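Local coordinates for protein DyP (Bjerkandera adusta, PDB 3VXJ) that probably acts as a heme-dependent peroxidase of the dye-decolorizing family, and is bound here to heme b and to the phenol 2,6-dimethoxyphenol, at residues T398-G403 against V416-I421. Numbering follows the deposited sequence.
Sequences TPRTVG and VPLFVI. With HEM (protoporphyrin IX containing Fe), chain B.
R400 grips V416 twice. The first bond is between backbones: V416 N donates to R400 O at 2.9 Å, nearly straight at 170°. The second comes from the side chain, where R400 NH1 reaches V416 O at 3.0 Å. V416 O lies close to the guanidinium plane, yet NH1 stands above the plane of the V416 carbonyl. P417 O is also near NH1, but the angle there is too poor for a bond. The R400 chain runs out with CG anti to its carbonyl carbon (chi1 -56°) and bends at chi3 (77°), which turns the guanidinium alongside the 416-418 backbone. L418 crosses this side chain at about a right angle. Its CD1 methyl sits over one guanidinium face, off centre, 3.5 Å from R400 NE. The other end of the group is held too: R400 NH2 donates to the carbonyls of G395 and P392. The bonds from NH1 and NH2, with the L418 methyl over one face, probably hold the buried guanidinium in one orientation.

R400 is the centre of an inverse gamma turn, closed by a weak bond from T401 N to P399 O. The turn leads into strand 401-403, which pairs antiparallel with 413-415 in a two-stranded hairpin, so the V416 N to R400 O bond carries the pairing just past the hairpin's strands. Beyond V416 the chain crosses to 420-430, an outer strand of the C-terminal antiparallel sheet of the DyP fold. There V420 CG1 touches the heme vinyl carbon CBB at 3.7 Å.

The apolar contact beside the backbone bond is lighter. V402 and V416, both buried, meet through single methyls, CG1 to CG2 at 4.0 Å. The solvent side lies at L418, which is partly exposed. The P417 side chain starts out away from 398-403, and it touches Y233 of helix 227-236.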
# COMPACT_ATOMS: atom_id res chain seq x y z
N THR A 398 13.33 6.93 15.67
CA THR A 398 13.18 7.94 16.72
C THR A 398 14.51 8.65 16.98
O THR A 398 15.56 8.00 16.98
CB THR A 398 12.65 7.35 18.03
OG1 THR A 398 13.54 6.34 18.50
CG2 THR A 398 11.26 6.75 17.83
N PRO A 399 14.48 9.98 17.19
CA PRO A 399 13.28 10.82 17.19
C PRO A 399 12.71 11.00 15.78
O PRO A 399 13.46 10.99 14.81
CB PRO A 399 13.79 12.16 17.73
CG PRO A 399 15.22 12.19 17.33
CD PRO A 399 15.69 10.77 17.50
N ARG A 400 11.39 11.16 15.70
CA ARG A 400 10.71 11.34 14.41
C ARG A 400 10.81 12.80 13.97
O ARG A 400 9.80 13.52 13.89
CB ARG A 400 9.24 10.90 14.48
CG ARG A 400 9.03 9.47 14.93
CD ARG A 400 7.59 9.03 14.76
NE ARG A 400 7.29 8.72 13.37
CZ ARG A 400 6.50 9.44 12.56
NH1 ARG A 400 5.87 10.53 12.98
NH2 ARG A 400 6.31 9.04 11.32
N THR A 401 12.03 13.24 13.69
CA THR A 401 12.29 14.63 13.36
C THR A 401 12.40 14.79 11.85
O THR A 401 13.14 14.05 11.19
CB THR A 401 13.55 15.14 14.10
OG1 THR A 401 13.34 14.95 15.50
CG2 THR A 401 13.79 16.61 13.82
N VAL A 402 11.65 15.74 11.31
CA VAL A 402 11.69 16.06 9.89
C VAL A 402 11.92 17.56 9.68
O VAL A 402 11.37 18.39 10.41
CB VAL A 402 10.41 15.57 9.16
CG1 VAL A 402 9.16 16.29 9.67
CG2 VAL A 402 10.55 15.70 7.64
N GLY A 403 12.72 17.92 8.67
CA GLY A 403 12.98 19.32 8.39
C GLY A 403 12.14 19.82 7.24
O GLY A 403 11.45 19.05 6.55
N VAL A 416 7.46 14.84 15.09
CA VAL A 416 6.08 14.50 14.77
C VAL A 416 5.67 13.24 15.53
O VAL A 416 6.33 12.21 15.41
CB VAL A 416 5.93 14.31 13.24
CG1 VAL A 416 4.48 14.03 12.87
CG2 VAL A 416 6.44 15.54 12.49
N PRO A 417 4.59 13.31 16.34
CA PRO A 417 4.09 12.08 16.96
C PRO A 417 3.73 11.05 15.88
O PRO A 417 3.32 11.43 14.78
CB PRO A 417 2.80 12.54 17.66
CG PRO A 417 2.96 14.00 17.87
CD PRO A 417 3.77 14.48 16.69
N LEU A 418 3.86 9.77 16.20
CA LEU A 418 3.46 8.73 15.24
C LEU A 418 1.93 8.64 15.19
O LEU A 418 1.28 8.39 16.21
CB LEU A 418 4.09 7.39 15.60
CG LEU A 418 3.95 6.24 14.58
CD1 LEU A 418 4.51 6.57 13.19
CD2 LEU A 418 4.60 4.96 15.12
N PHE A 419 1.37 8.85 14.00
CA PHE A 419 -0.08 8.79 13.81
C PHE A 419 -0.54 7.52 13.11
O PHE A 419 -1.74 7.32 12.87
CB PHE A 419 -0.57 10.00 13.01
CG PHE A 419 -0.17 11.33 13.58
CD1 PHE A 419 -0.61 11.72 14.84
CD2 PHE A 419 0.62 12.19 12.84
CE1 PHE A 419 -0.24 12.96 15.37
CE2 PHE A 419 0.99 13.44 13.36
CZ PHE A 419 0.56 13.82 14.62
N VAL A 420 0.43 6.67 12.76
CA VAL A 420 0.18 5.43 12.03
C VAL A 420 0.84 4.31 12.82
O VAL A 420 2.05 4.29 12.98
CB VAL A 420 0.77 5.48 10.59
CG1 VAL A 420 0.57 4.14 9.89
CG2 VAL A 420 0.12 6.61 9.78
N ILE A 421 0.02 3.39 13.33
CA ILE A 421 0.50 2.36 14.23
C ILE A 421 0.38 0.99 13.56
O ILE A 421 -0.73 0.55 13.26
CB ILE A 421 -0.34 2.33 15.53
CG1 ILE A 421 -0.47 3.73 16.15
CG2 ILE A 421 0.23 1.32 16.53
CD1 ILE A 421 0.83 4.33 16.66
CHA HEM B . 1.43 7.44 -1.98
CHB HEM B . -1.11 7.54 2.13
CHC HEM B . 1.64 4.02 3.97
CHD HEM B . 4.18 3.87 -0.14
C1A HEM B . 0.53 7.80 -1.02
C2A HEM B . -0.43 8.87 -1.13
C3A HEM B . -1.13 8.90 0.02
C4A HEM B . -0.65 7.84 0.87
CMA HEM B . -2.27 9.87 0.40
CAA HEM B . -0.55 9.83 -2.33
CBA HEM B . -1.47 9.36 -3.46
CGA HEM B . -0.91 8.22 -4.28
O1A HEM B . 0.05 8.42 -5.06
O2A HEM B . -1.47 7.09 -4.17
C1B HEM B . -0.60 6.59 2.99
C2B HEM B . -1.09 6.30 4.32
C3B HEM B . -0.33 5.31 4.83
C4B HEM B . 0.65 4.96 3.82
CMB HEM B . -2.27 7.04 4.98
CAB HEM B . -0.44 4.62 6.20
CBB HEM B . -1.59 4.59 6.89
C1C HEM B . 2.59 3.71 3.03
C2C HEM B . 3.68 2.76 3.21
C3C HEM B . 4.39 2.73 2.08
C4C HEM B . 3.77 3.65 1.15
CMC HEM B . 3.92 1.95 4.50
CAC HEM B . 5.65 1.89 1.73
CBC HEM B . 6.60 1.63 2.64
C1D HEM B . 3.63 4.77 -1.02
C2D HEM B . 4.03 4.88 -2.40
C3D HEM B . 3.19 5.99 -2.96
C4D HEM B . 2.36 6.44 -1.88
CMD HEM B . 5.09 4.09 -3.18
CAD HEM B . 3.28 6.50 -4.41
CBD HEM B . 4.46 7.46 -4.48
CGD HEM B . 4.66 7.99 -5.87
O1D HEM B . 4.75 9.24 -6.02
O2D HEM B . 4.74 7.19 -6.83
NA HEM B . 0.39 7.21 0.21
NB HEM B . 0.49 5.77 2.72
NC HEM B . 2.71 4.26 1.78
ND HEM B . 2.61 5.68 -0.74
FE HEM B . 1.59 5.78 1.03
O HOH W 1 0.29 4.49 0.24